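Local coordinates for protein lipopolysaccharide core heptose(I) kinase WaaP (Pseudomonas aeruginosa, PDB 6DFL) that transfers phosphate from ATP to the first heptose of the lipopolysaccharide core and also phosphorylates its own tyrosines, at residues V147-G152 and L228-R233; R162-C167 and N204-A209; L210-L215 and E251-K256. All blocks are in the same frame, centred on the assembly; numbering follows the deposited sequence.

Interaction 1 of 3, residues V147-G152 and L228-R233. With G9S (S-[2-({N-[(2S)-2-hydroxy-3,3-dimethyl-4-(phosphonooxy)butanoyl]-beta-alanyl}amino)ethyl] hexadecanethioate), chain C.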
loop_
_atom_site.group_PDB
_atom_site.type_symbol
_atom_site.label_atom_id
_atom_site.label_comp_id
_atom_site.label_asym_id
_atom_site.label_seq_id
_atom_site.Cartn_x
_atom_site.Cartn_y
_atom_site.Cartn_z
ATOM N N VAL A 147 3.981 -0.824 -1.556
ATOM C CA VAL A 147 2.815 -0.081 -1.094
ATOM C C VAL A 147 3.264 1.112 -0.277
ATOM O O VAL A 147 2.708 2.211 -0.394
ATOM C CB VAL A 147 1.854 -0.986 -0.299
ATOM C CG1 VAL A 147 0.674 -0.189 0.208
ATOM C CG2 VAL A 147 1.406 -2.150 -1.168
ATOM N N ALA A 148 4.265 0.900 0.575
ATOM C CA ALA A 148 4.911 2.012 1.265
ATOM C C ALA A 148 5.272 3.133 0.293
ATOM O O ALA A 148 4.992 4.301 0.562
ATOM C CB ALA A 148 6.129 1.506 2.013
ATOM N N ARG A 149 5.791 2.796 -0.887
ATOM C CA ARG A 149 6.157 3.847 -1.833
ATOM C C ARG A 149 4.937 4.556 -2.392
ATOM O O ARG A 149 4.938 5.784 -2.555
ATOM C CB ARG A 149 7.000 3.281 -2.975
ATOM C CG ARG A 149 8.469 3.097 -2.616
ATOM C CD ARG A 149 9.310 2.738 -3.834
ATOM N NE ARG A 149 8.760 1.622 -4.613
ATOM C CZ ARG A 149 9.168 0.357 -4.510
ATOM N NH1 ARG A 149 10.137 0.043 -3.646
ATOM N NH2 ARG A 149 8.607 -0.591 -5.268
HETATM N N MSE A 150 3.889 3.804 -2.721
HETATM C CA MSE A 150 2.753 4.410 -3.381
HETATM C C MSE A 150 2.008 5.308 -2.427
HETATM O O MSE A 150 1.656 6.435 -2.771
HETATM C CB MSE A 150 1.845 3.348 -3.934
HETATM C CG MSE A 150 2.426 2.605 -5.110
HETATM SE SE MSE A 150 1.056 1.391 -5.790
HETATM C CE MSE A 150 -0.253 2.655 -6.456
ATOM N N VAL A 151 1.809 4.823 -1.204
ATOM C CA VAL A 151 1.070 5.594 -0.209
ATOM C C VAL A 151 1.847 6.850 0.168
ATOM O O VAL A 151 1.323 7.969 0.102
ATOM C CB VAL A 151 0.756 4.709 1.015
ATOM C CG1 VAL A 151 0.132 5.502 2.148
ATOM C CG2 VAL A 151 -0.158 3.546 0.629
ATOM N N GLY A 152 3.117 6.685 0.556
ATOM C CA GLY A 152 3.999 7.835 0.685
ATOM C C GLY A 152 3.923 8.778 -0.495
ATOM O O GLY A 152 3.734 9.982 -0.320
ATOM N N LEU A 228 7.452 1.247 7.417
ATOM C CA LEU A 228 7.526 2.614 7.930
ATOM C C LEU A 228 8.703 3.378 7.326
ATOM O O LEU A 228 8.561 4.548 6.936
ATOM C CB LEU A 228 7.638 2.585 9.450
ATOM C CG LEU A 228 6.390 2.086 10.198
ATOM C CD1 LEU A 228 6.744 1.716 11.641
ATOM C CD2 LEU A 228 5.315 3.154 10.164
ATOM N N ARG A 229 9.866 2.724 7.245
ATOM C CA ARG A 229 11.046 3.348 6.654
ATOM C C ARG A 229 10.769 3.768 5.219
ATOM O O ARG A 229 10.985 4.928 4.846
ATOM C CB ARG A 229 12.239 2.384 6.719
ATOM C CG ARG A 229 13.481 2.901 6.009
ATOM C CD ARG A 229 14.757 2.186 6.506
ATOM N NE ARG A 229 14.886 0.807 6.028
ATOM C CZ ARG A 229 15.440 -0.178 6.736
ATOM N NH1 ARG A 229 15.902 0.053 7.960
ATOM N NH2 ARG A 229 15.527 -1.399 6.232
ATOM N N THR A 230 10.280 2.839 4.396
ATOM C CA THR A 230 10.007 3.194 3.010
ATOM C C THR A 230 8.900 4.230 2.927
ATOM O O THR A 230 8.942 5.131 2.079
ATOM C CB THR A 230 9.635 1.951 2.229
ATOM O OG1 THR A 230 10.641 0.964 2.433
ATOM C CG2 THR A 230 9.519 2.233 0.749
ATOM N N TYR A 231 7.915 4.146 3.826
ATOM C CA TYR A 231 6.802 5.092 3.766
ATOM C C TYR A 231 7.277 6.515 4.055
ATOM O O TYR A 231 6.999 7.444 3.286
ATOM C CB TYR A 231 5.677 4.696 4.733
ATOM C CG TYR A 231 4.676 5.820 4.823
ATOM C CD1 TYR A 231 3.848 6.135 3.730
ATOM C CD2 TYR A 231 4.582 6.602 5.967
ATOM C CE1 TYR A 231 2.989 7.184 3.780
ATOM C CE2 TYR A 231 3.696 7.657 6.025
ATOM C CZ TYR A 231 2.907 7.937 4.925
ATOM O OH TYR A 231 2.033 8.984 4.968
ATOM N N PHE A 232 7.984 6.705 5.174
ATOM C CA PHE A 232 8.454 8.030 5.566
ATOM C C PHE A 232 9.710 8.470 4.821
ATOM O O PHE A 232 9.914 9.675 4.643
ATOM C CB PHE A 232 8.728 8.065 7.068
ATOM C CG PHE A 232 7.483 8.038 7.926
ATOM C CD1 PHE A 232 6.724 9.184 8.103
ATOM C CD2 PHE A 232 7.117 6.892 8.600
ATOM C CE1 PHE A 232 5.639 9.186 8.910
ATOM C CE2 PHE A 232 6.005 6.878 9.407
ATOM C CZ PHE A 232 5.259 8.027 9.560
ATOM N N ARG A 233 10.533 7.535 4.342
ATOM C CA ARG A 233 11.821 7.864 3.726
ATOM C C ARG A 233 12.642 8.690 4.713
ATOM O O ARG A 233 13.067 9.807 4.426
ATOM C CB ARG A 233 11.640 8.593 2.394
ATOM C CG ARG A 233 10.554 8.020 1.496
ATOM C CD ARG A 233 10.491 8.750 0.161
ATOM N NE ARG A 233 10.425 10.195 0.360
ATOM C CZ ARG A 233 10.451 11.096 -0.624
ATOM N NH1 ARG A 233 10.533 10.697 -1.890
ATOM N NH2 ARG A 233 10.399 12.398 -0.345
HETATM C C1 G9S C . 7.549 -1.694 15.765
HETATM C C2 G9S C . 8.326 -3.564 17.265
HETATM C C3 G9S C . 8.283 -4.258 18.617
HETATM C C4 G9S C . 8.723 -3.421 19.805
HETATM C C5 G9S C . 9.649 -0.964 19.949
HETATM C C6 G9S C . 12.224 -1.509 19.566
HETATM C C7 G9S C . 13.440 -1.769 20.421
HETATM C C8 G9S C . 12.020 -2.671 18.630
HETATM C C10 G9S C . 4.481 -0.400 14.684
HETATM C C11 G9S C . 3.047 0.036 14.793
HETATM C C12 G9S C . 2.249 -0.067 13.515
HETATM C C13 G9S C . 2.968 -0.716 12.345
HETATM C C14 G9S C . 3.215 0.176 11.121
HETATM C C15 G9S C . 2.265 0.014 9.945
HETATM C C16 G9S C . 2.452 -1.185 9.045
HETATM N N2 G9S C . 7.525 -2.371 17.036
HETATM C C19 G9S C . 6.626 -2.234 14.702
HETATM C C20 G9S C . 12.474 -0.254 18.786
HETATM C C21 G9S C . 1.996 -1.075 7.594
HETATM C C22 G9S C . 1.683 -2.414 6.932
HETATM C C23 G9S C . 0.857 -2.424 5.679
HETATM C C24 G9S C . 1.520 -3.023 4.457
HETATM C C25 G9S C . 0.695 -3.297 3.206
HETATM C C26 G9S C . 1.224 -4.340 2.216
HETATM C C27 G9S C . 0.788 -5.778 2.424
HETATM C C28 G9S C . 1.103 -6.728 1.308
HETATM C C29 G9S C . -0.045 -7.388 0.611
HETATM C C30 G9S C . 11.016 -1.331 20.543
HETATM N N3 G9S C . 8.607 -1.952 19.629
HETATM O O2 G9S C . 9.048 -4.001 16.376
HETATM O O3 G9S C . 5.391 0.405 14.525
HETATM O O4 G9S C . 9.401 0.219 19.740
HETATM O O5 G9S C . 10.875 -2.393 21.415
HETATM O O6 G9S C . 13.452 -1.159 21.673
HETATM O O8 G9S C . 14.634 -0.503 23.807
HETATM O O9 G9S C . 15.249 0.644 21.660
HETATM P P1 G9S C . 14.796 -0.648 22.308
HETATM S S1 G9S C . 4.882 -2.086 15.065
#

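Interaction 2 of 3, residues R162-C167 and N204-A209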
loop_
_atom_site.group_PDB
_atom_site.type_symbol
_atom_site.label_atom_id
_atom_site.label_comp_id
_atom_site.label_asym_id
_atom_site.label_seq_id
_atom_site.Cartn_x
_atom_site.Cartn_y
_atom_site.Cartn_z
ATOM N N ARG A 162 -8.534 7.742 2.206
ATOM C CA ARG A 162 -9.723 7.671 3.055
ATOM C C ARG A 162 -10.296 6.264 3.085
ATOM O O ARG A 162 -10.982 5.898 4.035
ATOM C CB ARG A 162 -10.795 8.663 2.645
ATOM C CG ARG A 162 -10.475 10.048 3.069
ATOM C CD ARG A 162 -11.712 10.849 3.221
ATOM N NE ARG A 162 -12.328 10.616 4.528
ATOM C CZ ARG A 162 -13.399 11.269 4.966
ATOM N NH1 ARG A 162 -13.964 12.185 4.194
ATOM N NH2 ARG A 162 -13.873 11.025 6.177
ATOM N N ASP A 163 -9.976 5.454 2.086
ATOM C CA ASP A 163 -10.220 4.022 2.100
ATOM C C ASP A 163 -8.960 3.262 1.720
ATOM O O ASP A 163 -8.934 2.458 0.781
ATOM C CB ASP A 163 -11.376 3.718 1.163
ATOM C CG ASP A 163 -12.662 4.316 1.661
ATOM O OD1 ASP A 163 -13.081 3.937 2.771
ATOM O OD2 ASP A 163 -13.218 5.188 0.979
ATOM N N CYS A 164 -7.886 3.518 2.473
ATOM C CA CYS A 164 -6.566 2.968 2.194
ATOM C C CYS A 164 -6.460 1.580 2.813
ATOM O O CYS A 164 -6.058 1.407 3.963
ATOM C CB CYS A 164 -5.495 3.903 2.727
ATOM S SG CYS A 164 -3.963 3.654 1.916
ATOM N N TYR A 165 -6.879 0.575 2.055
ATOM C CA TYR A 165 -6.815 -0.806 2.500
ATOM C C TYR A 165 -6.082 -1.604 1.448
ATOM O O TYR A 165 -6.054 -1.228 0.271
ATOM C CB TYR A 165 -8.203 -1.435 2.705
ATOM C CG TYR A 165 -9.234 -0.488 3.214
ATOM C CD1 TYR A 165 -9.058 0.178 4.417
ATOM C CD2 TYR A 165 -10.427 -0.276 2.507
ATOM C CE1 TYR A 165 -10.033 1.060 4.903
ATOM C CE2 TYR A 165 -11.418 0.593 2.987
ATOM C CZ TYR A 165 -11.211 1.253 4.185
ATOM O OH TYR A 165 -12.157 2.125 4.659
ATOM N N ILE A 166 -5.538 -2.746 1.867
ATOM C CA ILE A 166 -4.838 -3.573 0.895
ATOM C C ILE A 166 -5.762 -4.017 -0.228
ATOM O O ILE A 166 -5.311 -4.209 -1.358
ATOM C CB ILE A 166 -4.124 -4.755 1.579
ATOM C CG1 ILE A 166 -5.054 -5.548 2.489
ATOM C CG2 ILE A 166 -2.942 -4.226 2.389
ATOM C CD1 ILE A 166 -4.421 -6.807 3.054
ATOM N N CYS A 167 -7.077 -4.138 0.023
ATOM C CA CYS A 167 -7.910 -4.568 -1.094
ATOM C C CYS A 167 -8.000 -3.501 -2.183
ATOM O O CYS A 167 -8.309 -3.829 -3.331
ATOM C CB CYS A 167 -9.304 -5.010 -0.625
ATOM S SG CYS A 167 -10.330 -3.873 0.298
ATOM N N ASN A 204 -2.387 10.071 8.711
ATOM C CA ASN A 204 -2.344 9.020 9.713
ATOM C C ASN A 204 -3.567 8.115 9.617
ATOM O O ASN A 204 -3.449 6.899 9.793
ATOM C CB ASN A 204 -2.210 9.629 11.103
ATOM C CG ASN A 204 -0.911 10.412 11.278
ATOM O OD1 ASN A 204 0.080 10.216 10.552
ATOM N ND2 ASN A 204 -0.916 11.313 12.243
ATOM N N LYS A 205 -4.742 8.687 9.312
ATOM C CA LYS A 205 -5.936 7.876 9.103
ATOM C C LYS A 205 -5.691 6.815 8.030
ATOM O O LYS A 205 -5.942 5.629 8.258
ATOM C CB LYS A 205 -7.135 8.763 8.744
ATOM C CG LYS A 205 -7.730 9.571 9.924
ATOM C CD LYS A 205 -9.226 9.871 9.711
ATOM C CE LYS A 205 -9.864 10.631 10.879
ATOM N NZ LYS A 205 -9.600 12.104 10.834
ATOM N N ASP A 206 -5.153 7.220 6.865
ATOM C CA ASP A 206 -4.813 6.260 5.812
ATOM C C ASP A 206 -3.868 5.185 6.331
ATOM O O ASP A 206 -4.050 3.993 6.046
ATOM C CB ASP A 206 -4.139 6.961 4.638
ATOM C CG ASP A 206 -5.100 7.629 3.684
ATOM O OD1 ASP A 206 -6.326 7.725 3.947
ATOM O OD2 ASP A 206 -4.583 8.089 2.638
ATOM N N LEU A 207 -2.798 5.607 7.025
ATOM C CA LEU A 207 -1.819 4.664 7.549
ATOM C C LEU A 207 -2.450 3.718 8.552
ATOM O O LEU A 207 -2.131 2.528 8.578
ATOM C CB LEU A 207 -0.665 5.402 8.225
ATOM C CG LEU A 207 0.348 6.216 7.423
ATOM C CD1 LEU A 207 1.302 6.864 8.405
ATOM C CD2 LEU A 207 1.064 5.329 6.431
ATOM N N ALA A 208 -3.302 4.243 9.423
ATOM C CA ALA A 208 -4.059 3.393 10.332
ATOM C C ALA A 208 -4.872 2.369 9.558
ATOM O O ALA A 208 -4.774 1.161 9.796
ATOM C CB ALA A 208 -4.963 4.259 11.206
ATOM N N ALA A 209 -5.670 2.834 8.601
ATOM C CA ALA A 209 -6.542 1.923 7.870
ATOM C C ALA A 209 -5.724 0.900 7.090
ATOM O O ALA A 209 -6.049 -0.294 7.091
ATOM C CB ALA A 209 -7.463 2.715 6.948
#

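Interaction 3 of 3, residues L210-L215 and E251-K256. With G9S (S-[2-({N-[(2S)-2-hydroxy-3,3-dimethyl-4-(phosphonooxy)butanoyl]-beta-alanyl}amino)ethyl] hexadecanethioate), chain C.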
loop_
_atom_site.group_PDB
_atom_site.type_symbol
_atom_site.label_atom_id
_atom_site.label_comp_id
_atom_site.label_asym_id
_atom_site.label_seq_id
_atom_site.Cartn_x
_atom_site.Cartn_y
_atom_site.Cartn_z
ATOM N N LEU A 210 -4.635 1.333 6.442
ATOM C CA LEU A 210 -3.836 0.361 5.709
ATOM C C LEU A 210 -3.335 -0.731 6.639
ATOM O O LEU A 210 -3.415 -1.922 6.312
ATOM C CB LEU A 210 -2.685 1.048 5.002
ATOM C CG LEU A 210 -1.941 0.042 4.147
ATOM C CD1 LEU A 210 -2.838 -0.541 3.092
ATOM C CD2 LEU A 210 -0.719 0.701 3.514
ATOM N N TYR A 211 -2.892 -0.348 7.835
ATOM C CA TYR A 211 -2.412 -1.327 8.800
ATOM C C TYR A 211 -3.532 -2.278 9.238
ATOM O O TYR A 211 -3.349 -3.497 9.255
ATOM C CB TYR A 211 -1.815 -0.608 10.006
ATOM C CG TYR A 211 -1.184 -1.520 11.029
ATOM C CD1 TYR A 211 -0.569 -2.703 10.650
ATOM C CD2 TYR A 211 -1.220 -1.203 12.379
ATOM C CE1 TYR A 211 0.007 -3.545 11.590
ATOM C CE2 TYR A 211 -0.643 -2.030 13.322
ATOM C CZ TYR A 211 -0.045 -3.205 12.922
ATOM O OH TYR A 211 0.527 -4.034 13.861
ATOM N N PHE A 212 -4.691 -1.744 9.618
ATOM C CA PHE A 212 -5.731 -2.641 10.118
ATOM C C PHE A 212 -6.205 -3.581 9.031
ATOM O O PHE A 212 -6.556 -4.723 9.322
ATOM C CB PHE A 212 -6.879 -1.839 10.714
ATOM C CG PHE A 212 -6.417 -0.851 11.761
ATOM C CD1 PHE A 212 -5.294 -1.122 12.528
ATOM C CD2 PHE A 212 -7.072 0.350 11.956
ATOM C CE1 PHE A 212 -4.852 -0.241 13.482
ATOM C CE2 PHE A 212 -6.613 1.249 12.923
ATOM C CZ PHE A 212 -5.503 0.943 13.674
ATOM N N SER A 213 -6.145 -3.167 7.773
ATOM C CA SER A 213 -6.508 -4.110 6.727
ATOM C C SER A 213 -5.489 -5.225 6.565
ATOM O O SER A 213 -5.719 -6.134 5.767
ATOM C CB SER A 213 -6.702 -3.378 5.397
ATOM O OG SER A 213 -5.496 -3.298 4.655
ATOM N N ALA A 214 -4.363 -5.208 7.289
ATOM C CA ALA A 214 -3.299 -6.154 6.975
ATOM C C ALA A 214 -2.834 -6.947 8.190
ATOM O O ALA A 214 -1.781 -7.592 8.126
ATOM C CB ALA A 214 -2.130 -5.427 6.315
ATOM N N LEU A 215 -3.625 -6.959 9.268
ATOM C CA LEU A 215 -3.273 -7.635 10.515
ATOM C C LEU A 215 -3.226 -9.152 10.413
ATOM O O LEU A 215 -2.753 -9.797 11.357
ATOM C CB LEU A 215 -4.259 -7.256 11.613
ATOM C CG LEU A 215 -4.326 -5.756 11.854
ATOM C CD1 LEU A 215 -5.331 -5.445 12.935
ATOM C CD2 LEU A 215 -2.909 -5.192 12.193
ATOM N N GLU A 251 -0.793 0.277 17.301
ATOM C CA GLU A 251 -0.563 -1.061 17.824
ATOM C C GLU A 251 -1.649 -1.453 18.822
ATOM O O GLU A 251 -1.975 -2.635 18.944
ATOM C CB GLU A 251 0.826 -1.151 18.453
ATOM C CG GLU A 251 1.379 -2.575 18.535
ATOM C CD GLU A 251 1.117 -3.401 17.281
ATOM O OE1 GLU A 251 0.636 -4.557 17.408
ATOM O OE2 GLU A 251 1.381 -2.899 16.169
ATOM N N ARG A 252 -2.225 -0.474 19.522
ATOM C CA ARG A 252 -3.227 -0.768 20.534
ATOM C C ARG A 252 -4.562 -1.108 19.889
ATOM O O ARG A 252 -5.209 -2.093 20.257
ATOM C CB ARG A 252 -3.370 0.420 21.476
ATOM C CG ARG A 252 -2.406 0.414 22.619
ATOM C CD ARG A 252 -2.903 1.344 23.711
ATOM N NE ARG A 252 -3.381 2.608 23.155
ATOM C CZ ARG A 252 -2.579 3.604 22.786
ATOM N NH1 ARG A 252 -1.262 3.483 22.918
ATOM N NH2 ARG A 252 -3.090 4.723 22.290
ATOM N N LYS A 253 -4.986 -0.292 18.922
ATOM C CA LYS A 253 -6.145 -0.622 18.103
ATOM C C LYS A 253 -5.979 -1.978 17.420
ATOM O O LYS A 253 -6.892 -2.813 17.448
ATOM C CB LYS A 253 -6.373 0.475 17.071
ATOM C CG LYS A 253 -7.757 0.464 16.464
ATOM C CD LYS A 253 -8.309 1.866 16.443
ATOM C CE LYS A 253 -9.753 1.893 15.965
ATOM N NZ LYS A 253 -10.292 3.288 16.010
ATOM N N ALA A 254 -4.812 -2.222 16.813
ATOM C CA ALA A 254 -4.589 -3.483 16.106
ATOM C C ALA A 254 -4.687 -4.686 17.036
ATOM O O ALA A 254 -5.146 -5.756 16.612
ATOM C CB ALA A 254 -3.231 -3.472 15.405
ATOM N N GLU A 255 -4.261 -4.541 18.295
ATOM C CA GLU A 255 -4.452 -5.612 19.270
ATOM C C GLU A 255 -5.937 -5.935 19.454
ATOM O O GLU A 255 -6.362 -7.078 19.249
ATOM C CB GLU A 255 -3.800 -5.232 20.599
ATOM C CG GLU A 255 -2.327 -5.644 20.690
ATOM C CD GLU A 255 -1.518 -4.847 21.733
ATOM O OE1 GLU A 255 -2.117 -4.407 22.746
ATOM O OE2 GLU A 255 -0.285 -4.666 21.534
ATOM N N LYS A 256 -6.745 -4.929 19.833
ATOM C CA LYS A 256 -8.175 -5.149 20.067
ATOM C C LYS A 256 -8.861 -5.711 18.831
ATOM O O LYS A 256 -9.683 -6.629 18.933
ATOM C CB LYS A 256 -8.862 -3.849 20.497
ATOM C CG LYS A 256 -8.562 -3.424 21.925
ATOM C CD LYS A 256 -9.246 -2.108 22.263
ATOM C CE LYS A 256 -8.240 -0.967 22.328
ATOM N NZ LYS A 256 -7.168 -1.232 23.325
HETATM C C1 G9S C . 7.549 -1.694 15.765
HETATM C C2 G9S C . 8.326 -3.564 17.265
HETATM C C3 G9S C . 8.283 -4.258 18.617
HETATM C C4 G9S C . 8.723 -3.421 19.805
HETATM C C5 G9S C . 9.649 -0.964 19.949
HETATM C C6 G9S C . 12.224 -1.509 19.566
HETATM C C7 G9S C . 13.440 -1.769 20.421
HETATM C C8 G9S C . 12.020 -2.671 18.630
HETATM C C10 G9S C . 4.481 -0.400 14.684
HETATM C C11 G9S C . 3.047 0.036 14.793
HETATM C C12 G9S C . 2.249 -0.067 13.515
HETATM C C13 G9S C . 2.968 -0.716 12.345
HETATM C C14 G9S C . 3.215 0.176 11.121
HETATM C C15 G9S C . 2.265 0.014 9.945
HETATM C C16 G9S C . 2.452 -1.185 9.045
HETATM N N2 G9S C . 7.525 -2.371 17.036
HETATM C C19 G9S C . 6.626 -2.234 14.702
HETATM C C20 G9S C . 12.474 -0.254 18.786
HETATM C C21 G9S C . 1.996 -1.075 7.594
HETATM C C22 G9S C . 1.683 -2.414 6.932
HETATM C C23 G9S C . 0.857 -2.424 5.679
HETATM C C24 G9S C . 1.520 -3.023 4.457
HETATM C C25 G9S C . 0.695 -3.297 3.206
HETATM C C26 G9S C . 1.224 -4.340 2.216
HETATM C C27 G9S C . 0.788 -5.778 2.424
HETATM C C28 G9S C . 1.103 -6.728 1.308
HETATM C C29 G9S C . -0.045 -7.388 0.611
HETATM C C30 G9S C . 11.016 -1.331 20.543
HETATM N N3 G9S C . 8.607 -1.952 19.629
HETATM O O2 G9S C . 9.048 -4.001 16.376
HETATM O O3 G9S C . 5.391 0.405 14.525
HETATM O O4 G9S C . 9.401 0.219 19.740
HETATM O O5 G9S C . 10.875 -2.393 21.415
HETATM O O6 G9S C . 13.452 -1.159 21.673
HETATM O O8 G9S C . 14.634 -0.503 23.807
HETATM O O9 G9S C . 15.249 0.644 21.660
HETATM P P1 G9S C . 14.796 -0.648 22.308
HETATM S S1 G9S C . 4.882 -2.086 15.065
#

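Interaction 1 of 3, residues V147-G152 and L228-R233
Thr-230 and Tyr-231 press against Ala-148 and Gly-152 where two helices of this kinase run side by side, a worked example of close helix packing built on small residues. The axes of 147-152 and 228-232 come to 7.6 Å and differ in direction by only 30°, and the CA atoms of Ala-148 and Tyr-231 lie 4.4 Å apart.

Along 228-233, Leu-228 turns from the partner helix to the bound acyl-pantetheine ligand, its CD1 lying 3.4 Å from the ligand atom O3. Thr-230 faces the other way. Its CB rests 3.5 Å from Ala-148 CB, while the methyl CG2, anti to the backbone N, meets Arg-149 CG at 3.6 Å; this arginine contributes the aliphatic part of its chain. The OG1 branch is instead turned back along its own helix to the carbonyl oxygen of Arg-226.

Tyr-231 carries most of the remaining contact. With CG anti to the backbone N (chi1 170°), the ring swings alongside the neighbouring helix and sets an edge against the backbone: CE1 lies 3.3 Å from Gly-152 N, near the ring plane, and CG1 of Val-151 packs obliquely at 3.7 Å from the same carbon. Gly-152 N is engaged by Ala-148 O within its helix, so the ring meets an amide already paired. On the far side of the ring, CD2 stands over the centre of the Phe-232 ring. The hydroxyl is hydrogen-bonded to His-155 ND1.

No hydrogen bond joins the two segments, and their cohesion is van der Waals. The polar ends of Thr-230 and Tyr-231 are satisfied outside the pair, which allows apolar carbons to form the interface. Tyr-231 is a known autophosphorylation site; here it is unmodified and buried, its hydroxyl already bonded.

Interaction 2 of 3, residues R162-C167 and N204-A209
Arg-162 and Asp-206 are joined by the one hydrogen bond between the two segments, and the donor is a backbone amide. Arg-162 N reaches Asp-206 OD1 over 2.8 Å with an N-H...O angle of 160°, approaching on the syn side but 24° out of the carboxylate plane. The other oxygen, OD2, accepts from His-161 N and is also hydrogen-bonded to His-155 NE2, so the buried carboxylate has three partners. His-161, Arg-162 and Asp-163 form the His-Arg-Asp sequence of protein kinase catalytic loops, with an aspartate from a helix of the C-lobe gripping the loop's amides, as in other protein kinases.

Within the loop, weaker bonds shape the chain. Cys-164 is the centre of an inverse gamma turn, closed by a weak bond from Tyr-165 N to Asp-163 O, and Tyr-165 OH makes another weak one to OD1 of Asp-163, the active-site residue by similarity. That same OD1 forms a salt bridge with Arg-191.

Van der Waals contacts fill the rest. Cys-164 CB lies 3.6 Å from Asp-206 O and 3.9 Å from Asp-206 CB. Further along the helix, the methyl of Ala-209 faces two loop groups, its CB 3.5 Å from Cys-164 O and 3.7 Å from Tyr-165 CE1, where it meets the edge of the ring. One face of that ring lies over Asp-163 C.

Two amide donors, with an imidazole nitrogen beside them, would probably favour the ionised form of the carboxylate, and bonds to two successive amides fix the loop backbone just ahead of Asp-163, consistent with Asp-206 being a second-shell residue.

Interaction 3 of 3, residues L210-L215 and E251-K256
Phe-212 and Ala-254 face each other with CA atoms 6.2 Å apart, where helix 200-212 ends in a type I beta turn from Phe-212 to Leu-215 and is flanked by helix 244-257. The polar link is made by Tyr-211, whose OH donates to Glu-251 OE2 over 2.7 Å. Glu-251 starts out pointing from the partner segment, but a bend at chi2 (42°) brings the carboxylate round to the phenol, which it meets with its syn lone pair. Ring and carboxylate planes stand 52° apart. Tyr-211 OH is also hydrogen-bonded to Lys-224 NZ, so that a probable positive charge lies close to this pair.

The segments belong to the helical C-lobe of a protein-kinase fold, and here that lobe holds a palmitoyl-pantetheine phosphate. Tyr-211 forms part of its wall: ligand atom C13 lies over the ring centre, 3.9 Å above the plane, and C12 approaches CE2 to 3.5 Å, an alkyl chain laid along an aromatic face. The opposite face is covered by Leu-215 CD2, offset toward the rim, so the ring is held between the acyl chain and a branch of the turn. Glu-251 OE2 touches the ligand too, at its C11.

Ala-254 is the small residue on which three side chains converge. Its CB lies 3.6 Å from Tyr-211 CE2 and 3.7 Å from Leu-215 CD2, with the Phe-212 ring slightly farther off. Phe-212 also runs at about a right angle to Lys-253, its CZ 3.5 Å from Lys-253 CB and next to CG; the lysine lends this hydrophobic part of its chain while its amino end leads away from the segment 210-215.

The three contacts are gathered along helix 200-212, which supplies a segment to interactions 2 and 3 and packs against both helices of interaction 1. Their centres lie about 13 Å (1 to 2), about 11 Å (2 to 3) and about 17 Å (1 to 3) apart. Along the chain, interaction 2 is nested within the loop closed by 147-152 and 228-233, interaction 3 opens after interaction 2 has closed, and interactions 1 and 3 alternate. Leu-207 packs on Tyr-231, Leu-210 on Val-147 and Val-151, and Ser-213 OG probably bonds Ile-166 N. One helix thus connects the catalytic loop with the ligand pocket, to which all three contacts contribute a residue.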